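Local coordinates for endoribonuclease YbeY (Aquifex aeolicus, PDB 1OZ9), which probably acts as a zinc-dependent, single-strand-specific endoribonuclease in 16S rRNA maturation and ribosome quality control, at residues P66-S71 with E95-E100. Sequence-based numbering, arbitrary orientation.
Sequences PTDVLS and ERQARE
Asp-68 OD1 takes a weak hydrogen bond from Val-69 N, 2.8 Å long but bent to 128° at the hydrogen, and Thr-67 OG1 lies 3.3 Å from the same Asp-68 OD1 as a weak, unsettled donor. The other carboxylate oxygen faces helix 91-101, where the amide end of Gln-97 reaches it: Asp-68 OD2 is 3.6 Å from Gln-97 CD. Beyond CG the glutamine chain is extended (chi2 175°), carrying its amide across from the helix to the loop, and the two flat groups stand nearly perpendicular, their planes 82° apart. The amide also lies against the base of the aspartate, with Gln-97 CD 3.9 Å from Asp-68 CB. In this matrix-metalloproteinase-type fold, the contact sets the loop entering edge strand 69-78 against the helix that follows strand 81-90, beside the predicted zinc site; the side chains of Asp-68 and the probable ligand His-115 are about 6 Å apart. Were Gln-97 cut back to an alanine, a gap is likely to open between helix and loop and Asp-68 OD2 to lose its amide neighbour. On the flank, Arg-96 forms a salt bridge with Asp-50, while Asp-68 also touches Leu-112 of helix 105-120.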
loop_
_atom_site.group_PDB
_atom_site.type_symbol
_atom_site.label_atom_id
_atom_site.label_comp_id
_atom_site.label_asym_id
_atom_site.label_seq_id
_atom_site.Cartn_x
_atom_site.Cartn_y
_atom_site.Cartn_z
ATOM N N PRO A 66 -11.194 10.876 6.073
ATOM C CA PRO A 66 -10.073 9.947 6.234
ATOM C C PRO A 66 -10.361 8.690 5.437
ATOM O O PRO A 66 -11.503 8.504 5.003
ATOM C CB PRO A 66 -10.093 9.610 7.727
ATOM C CG PRO A 66 -11.082 10.571 8.349
ATOM C CD PRO A 66 -12.030 10.988 7.284
ATOM N N THR A 67 -9.341 7.872 5.222
ATOM C CA THR A 67 -9.503 6.590 4.554
ATOM C C THR A 67 -8.385 5.660 5.018
ATOM O O THR A 67 -7.533 6.072 5.819
ATOM C CB THR A 67 -9.528 6.763 3.017
ATOM O OG1 THR A 67 -9.861 5.509 2.416
ATOM C CG2 THR A 67 -8.110 7.077 2.480
ATOM N N ASP A 68 -8.380 4.410 4.576
ATOM C CA ASP A 68 -7.332 3.482 5.024
ATOM C C ASP A 68 -6.006 3.569 4.252
ATOM O O ASP A 68 -4.897 3.555 4.848
ATOM C CB ASP A 68 -7.832 2.039 5.023
ATOM C CG ASP A 68 -8.524 1.634 3.717
ATOM O OD1 ASP A 68 -8.600 2.436 2.733
ATOM O OD2 ASP A 68 -9.078 0.501 3.625
ATOM N N VAL A 69 -6.094 3.661 2.932
ATOM C CA VAL A 69 -4.861 3.696 2.154
ATOM C C VAL A 69 -5.053 4.526 0.878
ATOM O O VAL A 69 -6.117 4.488 0.257
ATOM C CB VAL A 69 -4.438 2.238 1.781
ATOM C CG1 VAL A 69 -5.562 1.499 0.978
ATOM C CG2 VAL A 69 -3.044 2.158 1.064
ATOM N N LEU A 70 -4.018 5.259 0.487
ATOM C CA LEU A 70 -4.022 5.965 -0.775
ATOM C C LEU A 70 -2.723 5.641 -1.502
ATOM O O LEU A 70 -1.674 5.480 -0.863
ATOM C CB LEU A 70 -4.161 7.461 -0.562
ATOM C CG LEU A 70 -5.537 7.939 -0.052
ATOM C CD1 LEU A 70 -5.464 9.423 0.250
ATOM C CD2 LEU A 70 -6.648 7.710 -1.058
ATOM N N SER A 71 -2.775 5.528 -2.821
ATOM C CA SER A 71 -1.543 5.286 -3.570
ATOM C C SER A 71 -1.289 6.417 -4.572
ATOM O O SER A 71 -2.227 6.885 -5.240
ATOM C CB SER A 71 -1.683 3.956 -4.319
ATOM O OG SER A 71 -2.616 4.204 -5.371
ATOM N N GLU A 95 -6.491 0.529 12.435
ATOM C CA GLU A 95 -6.848 -0.066 13.736
ATOM C C GLU A 95 -8.344 -0.355 13.832
ATOM O O GLU A 95 -8.742 -1.409 14.330
ATOM C CB GLU A 95 -6.405 0.808 14.917
ATOM C CG GLU A 95 -4.906 0.785 15.205
ATOM C CD GLU A 95 -4.559 1.678 16.393
ATOM O OE1 GLU A 95 -4.890 2.888 16.322
ATOM O OE2 GLU A 95 -3.995 1.168 17.398
ATOM N N ARG A 96 -9.163 0.578 13.350
ATOM C CA ARG A 96 -10.613 0.413 13.413
ATOM C C ARG A 96 -11.067 -0.722 12.532
ATOM O O ARG A 96 -11.971 -1.474 12.899
ATOM C CB ARG A 96 -11.367 1.687 13.007
ATOM C CG ARG A 96 -11.309 2.822 14.016
ATOM C CD ARG A 96 -12.103 4.067 13.597
ATOM N NE ARG A 96 -11.360 5.277 13.943
ATOM C CZ ARG A 96 -10.789 6.085 13.048
ATOM N NH1 ARG A 96 -10.905 5.845 11.750
ATOM N NH2 ARG A 96 -10.120 7.155 13.460
ATOM N N GLN A 97 -10.465 -0.827 11.352
ATOM C CA GLN A 97 -10.842 -1.883 10.424
ATOM C C GLN A 97 -10.430 -3.229 10.976
ATOM O O GLN A 97 -11.188 -4.208 10.924
ATOM C CB GLN A 97 -10.248 -1.637 9.007
ATOM C CG GLN A 97 -11.007 -0.545 8.268
ATOM C CD GLN A 97 -10.422 -0.137 6.907
ATOM O OE1 GLN A 97 -9.460 -0.736 6.391
ATOM N NE2 GLN A 97 -11.025 0.880 6.325
ATOM N N ALA A 98 -9.226 -3.275 11.520
ATOM C CA ALA A 98 -8.740 -4.505 12.121
ATOM C C ALA A 98 -9.727 -4.927 13.204
ATOM O O ALA A 98 -10.063 -6.094 13.302
ATOM C CB ALA A 98 -7.321 -4.310 12.722
ATOM N N ARG A 99 -10.208 -3.964 13.986
ATOM C CA ARG A 99 -11.185 -4.252 15.061
ATOM C C ARG A 99 -12.476 -4.793 14.439
ATOM O O ARG A 99 -13.019 -5.802 14.886
ATOM C CB ARG A 99 -11.469 -2.986 15.887
ATOM C CG ARG A 99 -12.587 -3.118 16.922
ATOM C CD ARG A 99 -12.722 -1.926 17.898
ATOM N NE ARG A 99 -13.398 -0.777 17.288
ATOM C CZ ARG A 99 -12.841 0.425 17.120
ATOM N NH1 ARG A 99 -11.599 0.649 17.538
ATOM N NH2 ARG A 99 -13.541 1.409 16.554
ATOM N N GLU A 100 -12.947 -4.132 13.387
ATOM C CA GLU A 100 -14.193 -4.541 12.733
ATOM C C GLU A 100 -14.059 -5.894 12.048
ATOM O O GLU A 100 -14.997 -6.680 12.035
ATOM C CB GLU A 100 -14.651 -3.467 11.731
ATOM C CG GLU A 100 -14.843 -2.112 12.404
ATOM C CD GLU A 100 -15.054 -0.929 11.453
ATOM O OE1 GLU A 100 -14.522 -0.923 10.308
ATOM O OE2 GLU A 100 -15.755 0.022 11.890
#